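Local coordinates for protein type II restriction enzyme SfiI (PDB 2EZV) that recognises the interrupted double-stranded DNA sequence 5'-GGCCN(5)GGCC-3' and cleaves it inside the spacer, leaving fragments with terminal 5'-phosphates, at residues Leu98-Ala103 with Ser158-Phe163; Ser185-Arg190 with Pro231-Glu236; Thr201-Ala206 with Ile219-Asp224. All coordinates share one frame; numbering follows the deposited sequence.

Contact 1: residues Leu98-Ala103 with Ser158-Phe163; sequences LVDAKA and SIFVHF. With CA (calcium ion), chain F; nucleotides of chain A.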
loop_
_atom_site.group_PDB
_atom_site.type_symbol
_atom_site.label_atom_id
_atom_site.label_comp_id
_atom_site.label_asym_id
_atom_site.label_seq_id
_atom_site.Cartn_x
_atom_site.Cartn_y
_atom_site.Cartn_z
ATOM N N LEU D 98 -2.163 18.277 -5.577
ATOM C CA LEU D 98 -3.288 18.445 -6.500
ATOM C C LEU D 98 -2.791 18.351 -7.932
ATOM O O LEU D 98 -1.935 19.132 -8.346
ATOM C CB LEU D 98 -3.937 19.823 -6.310
ATOM C CG LEU D 98 -5.016 20.094 -5.258
ATOM C CD1 LEU D 98 -4.887 19.148 -4.096
ATOM C CD2 LEU D 98 -4.912 21.548 -4.804
ATOM N N VAL D 99 -3.296 17.392 -8.693
ATOM C CA VAL D 99 -2.879 17.315 -10.077
ATOM C C VAL D 99 -4.099 17.083 -10.938
ATOM O O VAL D 99 -5.033 16.371 -10.565
ATOM C CB VAL D 99 -1.773 16.230 -10.326
ATOM C CG1 VAL D 99 -1.386 15.567 -9.031
ATOM C CG2 VAL D 99 -2.223 15.237 -11.364
ATOM N N ASP D 100 -4.095 17.720 -12.094
ATOM C CA ASP D 100 -5.219 17.619 -12.988
ATOM C C ASP D 100 -4.788 17.113 -14.341
ATOM O O ASP D 100 -3.805 17.594 -14.902
ATOM C CB ASP D 100 -5.874 18.983 -13.115
ATOM C CG ASP D 100 -7.307 18.886 -13.545
ATOM O OD1 ASP D 100 -7.587 19.163 -14.736
ATOM O OD2 ASP D 100 -8.145 18.511 -12.684
ATOM N N ALA D 101 -5.530 16.139 -14.857
ATOM C CA ALA D 101 -5.233 15.547 -16.154
ATOM C C ALA D 101 -6.049 16.214 -17.269
ATOM O O ALA D 101 -7.233 16.515 -17.095
ATOM C CB ALA D 101 -5.517 14.046 -16.112
ATOM N N LYS D 102 -5.400 16.442 -18.408
ATOM C CA LYS D 102 -6.028 17.072 -19.569
ATOM C C LYS D 102 -5.665 16.271 -20.807
ATOM O O LYS D 102 -4.581 15.691 -20.887
ATOM C CB LYS D 102 -5.509 18.502 -19.787
ATOM C CG LYS D 102 -5.634 19.458 -18.621
ATOM C CD LYS D 102 -7.077 19.818 -18.333
ATOM C CE LYS D 102 -7.151 20.912 -17.273
ATOM N NZ LYS D 102 -8.558 21.294 -16.948
ATOM N N ALA D 103 -6.576 16.245 -21.770
ATOM C CA ALA D 103 -6.336 15.554 -23.024
ATOM C C ALA D 103 -6.553 16.625 -24.072
ATOM O O ALA D 103 -7.556 17.331 -24.036
ATOM C CB ALA D 103 -7.323 14.433 -23.205
ATOM N N SER D 158 0.008 22.655 -6.973
ATOM C CA SER D 158 -0.756 22.415 -8.191
ATOM C C SER D 158 0.032 21.888 -9.373
ATOM O O SER D 158 1.028 22.486 -9.794
ATOM C CB SER D 158 -1.473 23.700 -8.597
ATOM O OG SER D 158 -2.285 24.162 -7.531
ATOM N N ILE D 159 -0.452 20.784 -9.933
ATOM C CA ILE D 159 0.204 20.154 -11.068
ATOM C C ILE D 159 -0.751 19.731 -12.188
ATOM O O ILE D 159 -1.866 19.282 -11.934
ATOM C CB ILE D 159 1.001 18.939 -10.581
ATOM C CG1 ILE D 159 2.038 19.431 -9.568
ATOM C CG2 ILE D 159 1.683 18.223 -11.763
ATOM C CD1 ILE D 159 2.681 18.351 -8.775
ATOM N N PHE D 160 -0.297 19.876 -13.427
ATOM C CA PHE D 160 -1.103 19.509 -14.583
ATOM C C PHE D 160 -0.387 18.575 -15.547
ATOM O O PHE D 160 0.725 18.859 -15.999
ATOM C CB PHE D 160 -1.553 20.758 -15.341
ATOM C CG PHE D 160 -2.559 21.583 -14.597
ATOM C CD1 PHE D 160 -2.166 22.413 -13.556
ATOM C CD2 PHE D 160 -3.908 21.507 -14.922
ATOM C CE1 PHE D 160 -3.103 23.157 -12.850
ATOM C CE2 PHE D 160 -4.853 22.243 -14.226
ATOM C CZ PHE D 160 -4.451 23.072 -13.185
ATOM N N VAL D 161 -1.035 17.454 -15.849
ATOM C CA VAL D 161 -0.484 16.473 -16.776
ATOM C C VAL D 161 -1.333 16.646 -18.032
ATOM O O VAL D 161 -2.538 16.410 -18.013
ATOM C CB VAL D 161 -0.626 15.052 -16.215
ATOM C CG1 VAL D 161 0.183 14.093 -17.019
ATOM C CG2 VAL D 161 -0.172 15.026 -14.776
ATOM N N HIS D 162 -0.690 17.073 -19.112
ATOM C CA HIS D 162 -1.359 17.358 -20.380
ATOM C C HIS D 162 -1.022 16.341 -21.468
ATOM O O HIS D 162 0.086 16.324 -22.015
ATOM C CB HIS D 162 -0.963 18.774 -20.806
ATOM C CG HIS D 162 -1.579 19.235 -22.085
ATOM N ND1 HIS D 162 -1.207 18.733 -23.313
ATOM C CD2 HIS D 162 -2.506 20.189 -22.330
ATOM C CE1 HIS D 162 -1.878 19.361 -24.262
ATOM N NE2 HIS D 162 -2.672 20.251 -23.692
ATOM N N PHE D 163 -1.990 15.487 -21.778
ATOM C CA PHE D 163 -1.794 14.468 -22.794
ATOM C C PHE D 163 -2.073 15.015 -24.196
ATOM O O PHE D 163 -3.224 15.178 -24.596
ATOM C CB PHE D 163 -2.693 13.260 -22.497
ATOM C CG PHE D 163 -2.407 12.603 -21.174
ATOM C CD1 PHE D 163 -2.722 13.246 -19.977
ATOM C CD2 PHE D 163 -1.796 11.356 -21.119
ATOM C CE1 PHE D 163 -2.430 12.657 -18.752
ATOM C CE2 PHE D 163 -1.500 10.761 -19.895
ATOM C CZ PHE D 163 -1.817 11.413 -18.710
HETATM CA CA CA F . -9.313 17.424 -15.491
ATOM P P DG A 14 -10.127 17.578 -21.269
ATOM O OP1 DG A 14 -9.404 16.295 -21.062
ATOM O OP2 DG A 14 -9.731 18.784 -20.496
ATOM O "O5'" DG A 14 -10.018 17.946 -22.808
ATOM C "C5'" DG A 14 -10.859 18.948 -23.339
ATOM C "C4'" DG A 14 -11.332 18.564 -24.718
ATOM O "O4'" DG A 14 -12.605 19.202 -24.921
ATOM C "C3'" DG A 14 -10.429 19.073 -25.836
ATOM O "O3'" DG A 14 -10.619 18.266 -26.999
ATOM C "C2'" DG A 14 -10.971 20.467 -26.070
ATOM C "C1'" DG A 14 -12.462 20.278 -25.826
ATOM N N9 DG A 14 -13.132 21.432 -25.244
ATOM C C8 DG A 14 -12.917 22.002 -24.011
ATOM N N7 DG A 14 -13.670 23.046 -23.794
ATOM C C5 DG A 14 -14.429 23.165 -24.952
ATOM C C6 DG A 14 -15.416 24.111 -25.312
ATOM O O6 DG A 14 -15.836 25.072 -24.658
ATOM N N1 DG A 14 -15.930 23.855 -26.581
ATOM C C2 DG A 14 -15.539 22.820 -27.401
ATOM N N2 DG A 14 -16.145 22.728 -28.591
ATOM N N3 DG A 14 -14.621 21.936 -27.076
ATOM C C4 DG A 14 -14.110 22.169 -25.849
#

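Contact 2: residues Ser185-Arg190 with Pro231-Glu236; sequences SLPHAR and PWRLQE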
loop_
_atom_site.group_PDB
_atom_site.type_symbol
_atom_site.label_atom_id
_atom_site.label_comp_id
_atom_site.label_asym_id
_atom_site.label_seq_id
_atom_site.Cartn_x
_atom_site.Cartn_y
_atom_site.Cartn_z
ATOM N N SER D 185 3.856 22.678 -13.515
ATOM C CA SER D 185 3.865 23.018 -12.103
ATOM C C SER D 185 3.470 24.486 -12.013
ATOM O O SER D 185 4.222 25.370 -12.440
ATOM C CB SER D 185 5.272 22.806 -11.519
ATOM O OG SER D 185 5.345 23.215 -10.158
ATOM N N LEU D 186 2.283 24.752 -11.481
ATOM C CA LEU D 186 1.822 26.122 -11.354
ATOM C C LEU D 186 2.218 26.677 -10.004
ATOM O O LEU D 186 1.906 26.100 -8.961
ATOM C CB LEU D 186 0.312 26.207 -11.544
ATOM C CG LEU D 186 -0.167 25.710 -12.911
ATOM C CD1 LEU D 186 -1.650 26.011 -13.060
ATOM C CD2 LEU D 186 0.634 26.376 -14.027
ATOM N N PRO D 187 2.905 27.824 -10.009
ATOM C CA PRO D 187 3.358 28.468 -8.781
ATOM C C PRO D 187 2.278 28.774 -7.749
ATOM O O PRO D 187 1.181 29.239 -8.074
ATOM C CB PRO D 187 4.083 29.718 -9.293
ATOM C CG PRO D 187 3.413 29.994 -10.605
ATOM C CD PRO D 187 3.257 28.628 -11.191
ATOM N N HIS D 188 2.608 28.489 -6.495
ATOM C CA HIS D 188 1.707 28.731 -5.383
ATOM C C HIS D 188 1.362 30.223 -5.306
ATOM O O HIS D 188 2.129 31.083 -5.756
ATOM C CB HIS D 188 2.381 28.266 -4.087
ATOM C CG HIS D 188 1.513 28.374 -2.874
ATOM N ND1 HIS D 188 1.283 29.568 -2.226
ATOM C CD2 HIS D 188 0.828 27.433 -2.183
ATOM C CE1 HIS D 188 0.497 29.358 -1.185
ATOM N NE2 HIS D 188 0.206 28.071 -1.137
ATOM N N ALA D 189 0.200 30.520 -4.736
ATOM C CA ALA D 189 -0.260 31.893 -4.589
ATOM C C ALA D 189 0.835 32.819 -4.043
ATOM O O ALA D 189 1.018 33.925 -4.545
ATOM C CB ALA D 189 -1.483 31.926 -3.670
ATOM N N ARG D 190 1.560 32.364 -3.024
ATOM C CA ARG D 190 2.626 33.162 -2.412
ATOM C C ARG D 190 3.646 33.694 -3.407
ATOM O O ARG D 190 4.400 34.618 -3.087
ATOM C CB ARG D 190 3.391 32.351 -1.368
ATOM C CG ARG D 190 2.757 32.265 0.005
ATOM C CD ARG D 190 3.758 31.627 0.962
ATOM N NE ARG D 190 4.931 32.474 1.115
ATOM C CZ ARG D 190 6.084 32.085 1.646
ATOM N NH1 ARG D 190 6.240 30.843 2.082
ATOM N NH2 ARG D 190 7.088 32.946 1.750
ATOM N N PRO D 231 11.960 27.664 -16.714
ATOM C CA PRO D 231 12.130 26.433 -17.489
ATOM C C PRO D 231 11.640 25.122 -16.875
ATOM O O PRO D 231 10.934 24.362 -17.541
ATOM C CB PRO D 231 13.633 26.410 -17.767
ATOM C CG PRO D 231 13.961 27.858 -17.895
ATOM C CD PRO D 231 13.199 28.465 -16.734
ATOM N N TRP D 232 12.004 24.846 -15.622
ATOM C CA TRP D 232 11.602 23.580 -15.015
ATOM C C TRP D 232 10.121 23.422 -14.745
ATOM O O TRP D 232 9.651 22.311 -14.535
ATOM C CB TRP D 232 12.389 23.292 -13.728
ATOM C CG TRP D 232 12.179 24.256 -12.600
ATOM C CD1 TRP D 232 12.999 25.280 -12.245
ATOM C CD2 TRP D 232 11.099 24.259 -11.655
ATOM N NE1 TRP D 232 12.504 25.922 -11.134
ATOM C CE2 TRP D 232 11.338 25.316 -10.752
ATOM C CE3 TRP D 232 9.953 23.473 -11.485
ATOM C CZ2 TRP D 232 10.473 25.609 -9.689
ATOM C CZ3 TRP D 232 9.090 23.764 -10.427
ATOM C CH2 TRP D 232 9.357 24.824 -9.545
ATOM N N ARG D 233 9.378 24.518 -14.752
ATOM C CA ARG D 233 7.945 24.430 -14.506
ATOM C C ARG D 233 7.178 23.842 -15.684
ATOM O O ARG D 233 5.969 23.666 -15.613
ATOM C CB ARG D 233 7.379 25.800 -14.141
ATOM C CG ARG D 233 7.691 26.200 -12.712
ATOM C CD ARG D 233 7.013 27.500 -12.318
ATOM N NE ARG D 233 7.324 27.848 -10.937
ATOM C CZ ARG D 233 6.749 27.301 -9.869
ATOM N NH1 ARG D 233 5.818 26.375 -10.013
ATOM N NH2 ARG D 233 7.120 27.676 -8.652
ATOM N N LEU D 234 7.882 23.541 -16.766
ATOM C CA LEU D 234 7.265 22.950 -17.947
ATOM C C LEU D 234 8.131 21.780 -18.402
ATOM O O LEU D 234 9.252 21.970 -18.877
ATOM C CB LEU D 234 7.147 23.992 -19.064
ATOM C CG LEU D 234 6.401 23.679 -20.373
ATOM C CD1 LEU D 234 7.265 22.834 -21.277
ATOM C CD2 LEU D 234 5.080 22.991 -20.075
ATOM N N GLN D 235 7.612 20.570 -18.236
ATOM C CA GLN D 235 8.332 19.368 -18.634
ATOM C C GLN D 235 7.620 18.699 -19.803
ATOM O O GLN D 235 6.423 18.885 -20.007
ATOM C CB GLN D 235 8.422 18.388 -17.465
ATOM C CG GLN D 235 9.144 18.920 -16.245
ATOM C CD GLN D 235 10.576 19.312 -16.532
ATOM O OE1 GLN D 235 11.286 18.624 -17.259
ATOM N NE2 GLN D 235 11.017 20.421 -15.942
ATOM N N GLU D 236 8.361 17.901 -20.560
ATOM C CA GLU D 236 7.789 17.235 -21.709
ATOM C C GLU D 236 8.342 15.838 -21.904
ATOM O O GLU D 236 9.546 15.663 -22.090
ATOM C CB GLU D 236 8.070 18.054 -22.976
ATOM C CG GLU D 236 7.322 17.567 -24.207
ATOM C CD GLU D 236 7.833 18.185 -25.498
ATOM O OE1 GLU D 236 8.335 19.337 -25.457
ATOM O OE2 GLU D 236 7.714 17.519 -26.553
#

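Contact 3: residues Thr201-Ala206 with Ile219-Asp224; sequences TSFFGA and IRVYFD. With nucleotides of chain B.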
loop_
_atom_site.group_PDB
_atom_site.type_symbol
_atom_site.label_atom_id
_atom_site.label_comp_id
_atom_site.label_asym_id
_atom_site.label_seq_id
_atom_site.Cartn_x
_atom_site.Cartn_y
_atom_site.Cartn_z
ATOM N N THR D 201 2.888 41.015 -17.622
ATOM C CA THR D 201 3.899 40.074 -17.158
ATOM C C THR D 201 3.167 38.850 -16.607
ATOM O O THR D 201 2.747 38.840 -15.446
ATOM C CB THR D 201 4.764 40.684 -16.037
ATOM O OG1 THR D 201 5.406 41.871 -16.518
ATOM C CG2 THR D 201 5.828 39.691 -15.588
ATOM N N SER D 202 3.000 37.830 -17.449
ATOM C CA SER D 202 2.313 36.606 -17.045
ATOM C C SER D 202 2.314 35.548 -18.148
ATOM O O SER D 202 2.692 35.822 -19.292
ATOM C CB SER D 202 0.860 36.907 -16.698
ATOM O OG SER D 202 0.100 37.019 -17.892
ATOM N N PHE D 203 1.882 34.337 -17.793
ATOM C CA PHE D 203 1.792 33.249 -18.757
ATOM C C PHE D 203 0.329 32.883 -18.984
ATOM O O PHE D 203 0.021 31.855 -19.581
ATOM C CB PHE D 203 2.592 32.019 -18.292
ATOM C CG PHE D 203 2.398 31.670 -16.843
ATOM C CD1 PHE D 203 3.466 31.729 -15.957
ATOM C CD2 PHE D 203 1.153 31.278 -16.363
ATOM C CE1 PHE D 203 3.298 31.404 -14.614
ATOM C CE2 PHE D 203 0.978 30.951 -15.021
ATOM C CZ PHE D 203 2.053 31.015 -14.147
ATOM N N PHE D 204 -0.568 33.741 -18.509
ATOM C CA PHE D 204 -2.003 33.528 -18.662
ATOM C C PHE D 204 -2.501 34.020 -20.018
ATOM O O PHE D 204 -1.809 34.768 -20.710
ATOM C CB PHE D 204 -2.754 34.242 -17.540
ATOM C CG PHE D 204 -2.518 33.642 -16.185
ATOM C CD1 PHE D 204 -2.059 34.427 -15.132
ATOM C CD2 PHE D 204 -2.751 32.287 -15.963
ATOM C CE1 PHE D 204 -1.835 33.872 -13.874
ATOM C CE2 PHE D 204 -2.532 31.722 -14.714
ATOM C CZ PHE D 204 -2.074 32.513 -13.665
ATOM N N GLY D 205 -3.701 33.588 -20.398
ATOM C CA GLY D 205 -4.268 33.993 -21.677
ATOM C C GLY D 205 -5.789 34.017 -21.674
ATOM O O GLY D 205 -6.422 33.761 -20.647
ATOM N N ALA D 206 -6.385 34.326 -22.822
ATOM C CA ALA D 206 -7.837 34.377 -22.924
ATOM C C ALA D 206 -8.445 32.993 -22.700
ATOM O O ALA D 206 -7.975 31.998 -23.263
ATOM C CB ALA D 206 -8.246 34.916 -24.291
ATOM N N ILE D 219 -9.657 30.471 -17.885
ATOM C CA ILE D 219 -8.370 31.094 -18.160
ATOM C C ILE D 219 -7.437 30.090 -18.828
ATOM O O ILE D 219 -7.627 28.878 -18.712
ATOM C CB ILE D 219 -7.721 31.614 -16.861
ATOM C CG1 ILE D 219 -6.520 32.503 -17.188
ATOM C CG2 ILE D 219 -7.260 30.447 -16.015
ATOM C CD1 ILE D 219 -6.045 33.332 -16.013
ATOM N N ARG D 220 -6.434 30.601 -19.534
ATOM C CA ARG D 220 -5.464 29.757 -20.216
ATOM C C ARG D 220 -4.058 30.011 -19.685
ATOM O O ARG D 220 -3.769 31.087 -19.158
ATOM C CB ARG D 220 -5.472 30.034 -21.720
ATOM C CG ARG D 220 -6.302 29.078 -22.560
ATOM C CD ARG D 220 -5.854 29.156 -24.020
ATOM N NE ARG D 220 -6.531 28.195 -24.889
ATOM C CZ ARG D 220 -7.727 28.383 -25.444
ATOM N NH1 ARG D 220 -8.399 29.507 -25.229
ATOM N NH2 ARG D 220 -8.250 27.439 -26.214
ATOM N N VAL D 221 -3.197 29.006 -19.827
ATOM C CA VAL D 221 -1.799 29.090 -19.419
ATOM C C VAL D 221 -1.003 28.679 -20.647
ATOM O O VAL D 221 -1.235 27.606 -21.204
ATOM C CB VAL D 221 -1.462 28.110 -18.279
ATOM C CG1 VAL D 221 0.033 28.131 -18.010
ATOM C CG2 VAL D 221 -2.236 28.474 -17.025
ATOM N N TYR D 222 -0.073 29.518 -21.080
ATOM C CA TYR D 222 0.695 29.176 -22.259
ATOM C C TYR D 222 2.059 28.587 -21.955
ATOM O O TYR D 222 2.868 29.170 -21.236
ATOM C CB TYR D 222 0.808 30.389 -23.192
ATOM C CG TYR D 222 -0.480 30.645 -23.941
ATOM C CD1 TYR D 222 -1.586 31.192 -23.292
ATOM C CD2 TYR D 222 -0.621 30.264 -25.277
ATOM C CE1 TYR D 222 -2.802 31.349 -23.950
ATOM C CE2 TYR D 222 -1.840 30.415 -25.950
ATOM C CZ TYR D 222 -2.924 30.957 -25.274
ATOM O OH TYR D 222 -4.135 31.097 -25.916
ATOM N N PHE D 223 2.299 27.411 -22.520
ATOM C CA PHE D 223 3.544 26.690 -22.315
ATOM C C PHE D 223 4.783 27.558 -22.479
ATOM O O PHE D 223 5.537 27.751 -21.522
ATOM C CB PHE D 223 3.615 25.485 -23.265
ATOM C CG PHE D 223 2.561 24.429 -22.999
ATOM C CD1 PHE D 223 2.573 23.223 -23.701
ATOM C CD2 PHE D 223 1.557 24.639 -22.060
ATOM C CE1 PHE D 223 1.601 22.246 -23.469
ATOM C CE2 PHE D 223 0.583 23.671 -21.821
ATOM C CZ PHE D 223 0.606 22.472 -22.529
ATOM N N ASP D 224 4.984 28.089 -23.682
ATOM C CA ASP D 224 6.148 28.918 -23.973
ATOM C C ASP D 224 6.356 30.064 -22.974
ATOM O O ASP D 224 7.490 30.377 -22.619
ATOM C CB ASP D 224 6.062 29.464 -25.406
ATOM C CG ASP D 224 5.228 30.736 -25.512
ATOM O OD1 ASP D 224 4.079 30.760 -25.012
ATOM O OD2 ASP D 224 5.728 31.719 -26.109
ATOM P P DG B 5 -5.040 36.143 -26.253
ATOM O OP1 DG B 5 -4.666 37.427 -25.613
ATOM O OP2 DG B 5 -5.211 34.934 -25.415
ATOM O "O5'" DG B 5 -6.394 36.383 -27.051
ATOM C "C5'" DG B 5 -6.818 35.429 -28.009
ATOM C "C4'" DG B 5 -8.128 35.830 -28.647
ATOM O "O4'" DG B 5 -8.401 34.830 -29.649
ATOM C "C3'" DG B 5 -9.357 35.842 -27.738
ATOM O "O3'" DG B 5 -10.348 36.733 -28.311
ATOM C "C2'" DG B 5 -9.796 34.388 -27.788
ATOM C "C1'" DG B 5 -9.441 33.969 -29.213
ATOM N N9 DG B 5 -8.947 32.604 -29.363
ATOM C C8 DG B 5 -8.062 31.936 -28.550
ATOM N N7 DG B 5 -7.784 30.734 -28.976
ATOM C C5 DG B 5 -8.536 30.598 -30.133
ATOM C C6 DG B 5 -8.649 29.507 -31.042
ATOM O O6 DG B 5 -8.086 28.403 -31.005
ATOM N N1 DG B 5 -9.530 29.800 -32.081
ATOM C C2 DG B 5 -10.212 30.988 -32.229
ATOM N N2 DG B 5 -11.020 31.087 -33.297
ATOM N N3 DG B 5 -10.113 32.004 -31.393
ATOM C C4 DG B 5 -9.265 31.743 -30.378
ATOM P P DG B 6 -11.661 37.167 -27.469
ATOM O OP1 DG B 6 -11.965 38.580 -27.808
ATOM O OP2 DG B 6 -11.451 36.794 -26.046
ATOM O "O5'" DG B 6 -12.835 36.275 -28.088
ATOM C "C5'" DG B 6 -12.518 35.140 -28.891
ATOM C "C4'" DG B 6 -13.727 34.267 -29.142
ATOM O "O4'" DG B 6 -13.226 32.939 -29.432
ATOM C "C3'" DG B 6 -14.642 34.087 -27.923
ATOM O "O3'" DG B 6 -15.871 33.496 -28.383
ATOM C "C2'" DG B 6 -13.964 32.950 -27.185
ATOM C "C1'" DG B 6 -13.552 32.078 -28.354
ATOM N N9 DG B 6 -12.474 31.115 -28.155
ATOM C C8 DG B 6 -11.578 31.044 -27.115
ATOM N N7 DG B 6 -10.785 30.010 -27.195
ATOM C C5 DG B 6 -11.172 29.371 -28.369
ATOM C C6 DG B 6 -10.681 28.190 -28.983
ATOM O O6 DG B 6 -9.775 27.437 -28.602
ATOM N N1 DG B 6 -11.361 27.910 -30.166
ATOM C C2 DG B 6 -12.381 28.664 -30.688
ATOM N N2 DG B 6 -12.917 28.233 -31.838
ATOM N N3 DG B 6 -12.845 29.761 -30.125
ATOM C C4 DG B 6 -12.201 30.053 -28.978
ATOM O "O5'" DA B 4 -0.186 33.907 -27.361
ATOM C "C5'" DA B 4 -1.175 33.471 -28.309
ATOM C "C4'" DA B 4 -2.280 34.478 -28.547
ATOM O "O4'" DA B 4 -2.980 34.108 -29.755
ATOM C "C3'" DA B 4 -3.357 34.512 -27.464
ATOM O "O3'" DA B 4 -3.973 35.808 -27.409
ATOM C "C2'" DA B 4 -4.334 33.451 -27.935
ATOM C "C1'" DA B 4 -4.269 33.597 -29.446
ATOM N N9 DA B 4 -4.430 32.353 -30.192
ATOM C C8 DA B 4 -3.729 31.183 -30.045
ATOM N N7 DA B 4 -4.076 30.249 -30.897
ATOM C C5 DA B 4 -5.081 30.840 -31.648
ATOM C C6 DA B 4 -5.861 30.372 -32.720
ATOM N N6 DA B 4 -5.745 29.150 -33.243
ATOM N N1 DA B 4 -6.777 31.217 -33.245
ATOM C C2 DA B 4 -6.891 32.444 -32.721
ATOM N N3 DA B 4 -6.216 32.999 -31.717
ATOM C C4 DA B 4 -5.315 32.134 -31.218
HETATM O O HOH W 1 -6.174 32.536 -24.967
#

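Contact 1: residues Leu98-Ala103 with Ser158-Phe163
The D-x-K half of the PD-(D/E)XK nuclease signature, Asp100-Ala101-Lys102, lies on strand 98-103, where the side chains of Asp100 and Lys102 share one face of the sheet with the Phe160 ring of strand 158-163. The two short segments run parallel, 20° apart, and pair from Leu98 with Ser158 to Ala103 with Phe163. Backbone bonds hold the register: Val161 N gives to Asp100 O at 2.9 Å, Lys102 N to Val161 O, and Phe163 N to Lys102 O at 2.7 Å. On the metal-bearing face, CE2 of Phe160 touches CB of Asp100 at 3.6 Å, and the carboxylate and ring planes stand 58° apart. Lys102 runs alongside the ring, its CE at the ring edge.

In this nuclease core strand 98-103 carries the ligands, and strand 158-163 backs it. Asp100 has CG anti to the backbone N (chi1 -157°), which carries OD1 to the calcium ion at 2.6 Å. Ala101 O binds the same ion at 2.8 Å, and Asp79 adds a third protein ligand. A bend at chi2 brings Lys102 NZ back to Asp100 OD1, a salt bridge of 3.2 Å; NZ also donates to Gln116 OE1. One residue on, Ala103 N donates to OP1 of DG14 of chain A at 2.9 Å, so this strand contributes ligands to the metal and a grip on the DNA backbone.

The other face is apolar. Val99 CG2 meets Val161 CG2 at 4.0 Å, the side chains lying across each other, and Ile159 packs beside Val99. Helix 49-62 covers this side through Thr58, which touches Val99, Ala101 and Phe163. The Phe163 ring presents its edge, in plane, to Lys102 O.

Contact 2: residues Ser185-Arg190 with Pro231-Glu236
Pro187 and Trp232 cover the two faces of the Arg233 guanidinium. CB of Pro187 sits 3.6 Å above the plane and over its centre, while CH2 of Trp232 lies as close over the opposite face. The indole gets there because Trp232 CG stands between the backbone N and the carbonyl carbon (chi1 64°), folding the ring back along its neighbour; the same indole face receives Arg233 CG near its rim. Arg233 itself stretches straight from CG to NE, laying its aliphatic part along Ser185 O.

With both faces covered, the guanidinium spends its N-H groups around the edge. NH1 donates to Ser185 O at 3.1 Å; the oxygen lies in the guanidinium plane, but the donor stands above the carbonyl plane, 73° out of it. Ser185 OG, anti to its own N, points to the same region: it is 3.2 Å from Arg233 NH1 at an angle too poor for a hydrogen bond, and 3.8 Å from CZ3 of Trp232. NH2 makes salt bridges with Glu14 and Glu17 of helix 10-41, and NE donates to Tyr195 OH, so both faces and the edge of this buried cation are engaged and its rotation is fixed.

The backbone closes the unit with Ser185 N giving to Arg233 O at 3.1 Å. From the start of strand 234-238, Gln235 NE2 reaches back to Trp232 O at 2.7 Å, with Arg251 O as a second acceptor. The contact thus marks where a 3-10 turn leads into strand 234-238, which pairs antiparallel with strand 176-186 in the mixed sheet beside the N-terminal helix.

Contact 3: residues Thr201-Ala206 with Ile219-Asp224
Ala206 O is gripped by two donors, Arg220 NH1 at 3.2 Å and a water at 2.5 Å. The carbonyl oxygen lies in the guanidinium plane, at its edge. Both residues belong to a small antiparallel sheet, strand 204-206 against strand 219-221, from which Arg220 reaches a guanine edge in the major groove. Arg220 reads DG6 of chain B with two prongs, NH1 donating to N7 at 3.1 Å and NH2 to O6 at 2.8 Å, while DG5 N7 of the same chain lies over one guanidinium face. A leucine in place of Arg220 would probably leave N7 and O6 of that guanine without their donors and Ala206 O without its guanidinium partner.

The phosphate alongside is held by Ala206 N, which donates to OP2 of DG5 of chain B, and by the water on Ala206 O, which donates to OP2 too while accepting from Tyr222 OH. Just past the strand, at the N-cap of helix 223-229, Tyr222 N gives to Phe203 O at 2.8 Å. The Tyr222 ring edge packs against the bare Gly205 CA, CE1 3.8 Å away.

On the face of Phe204 and Val221, Ile219 CD1 meets CD2 of Phe204 at 3.5 Å, the side chains crossing at a slant. Phe203 CE2 stands 3.6 Å above one face of the Phe204 ring, toward its rim.

From the N terminus, contact 1 closes first: strand 93-104 leads through a long, helix-free excursion to strand 151-167, its parallel neighbour. Strand 176-186 then pairs with strand 151-167, with Ser158 O near Leu186 N, and hands over to contact 2. The loop that contact 2 closes, from 185-190 to 231-236, contains contact 3, so 201-206 and 219-224 are nested inside it, while contact 1 stands before both in series. Contacts 1 and 2 share the mixed sheet, and contact 3 builds a separate small one. Pro187 packs on Phe203, and Phe223 reaches both His162 and Leu234, tying the DNA-reading sheet to the metal-bearing core.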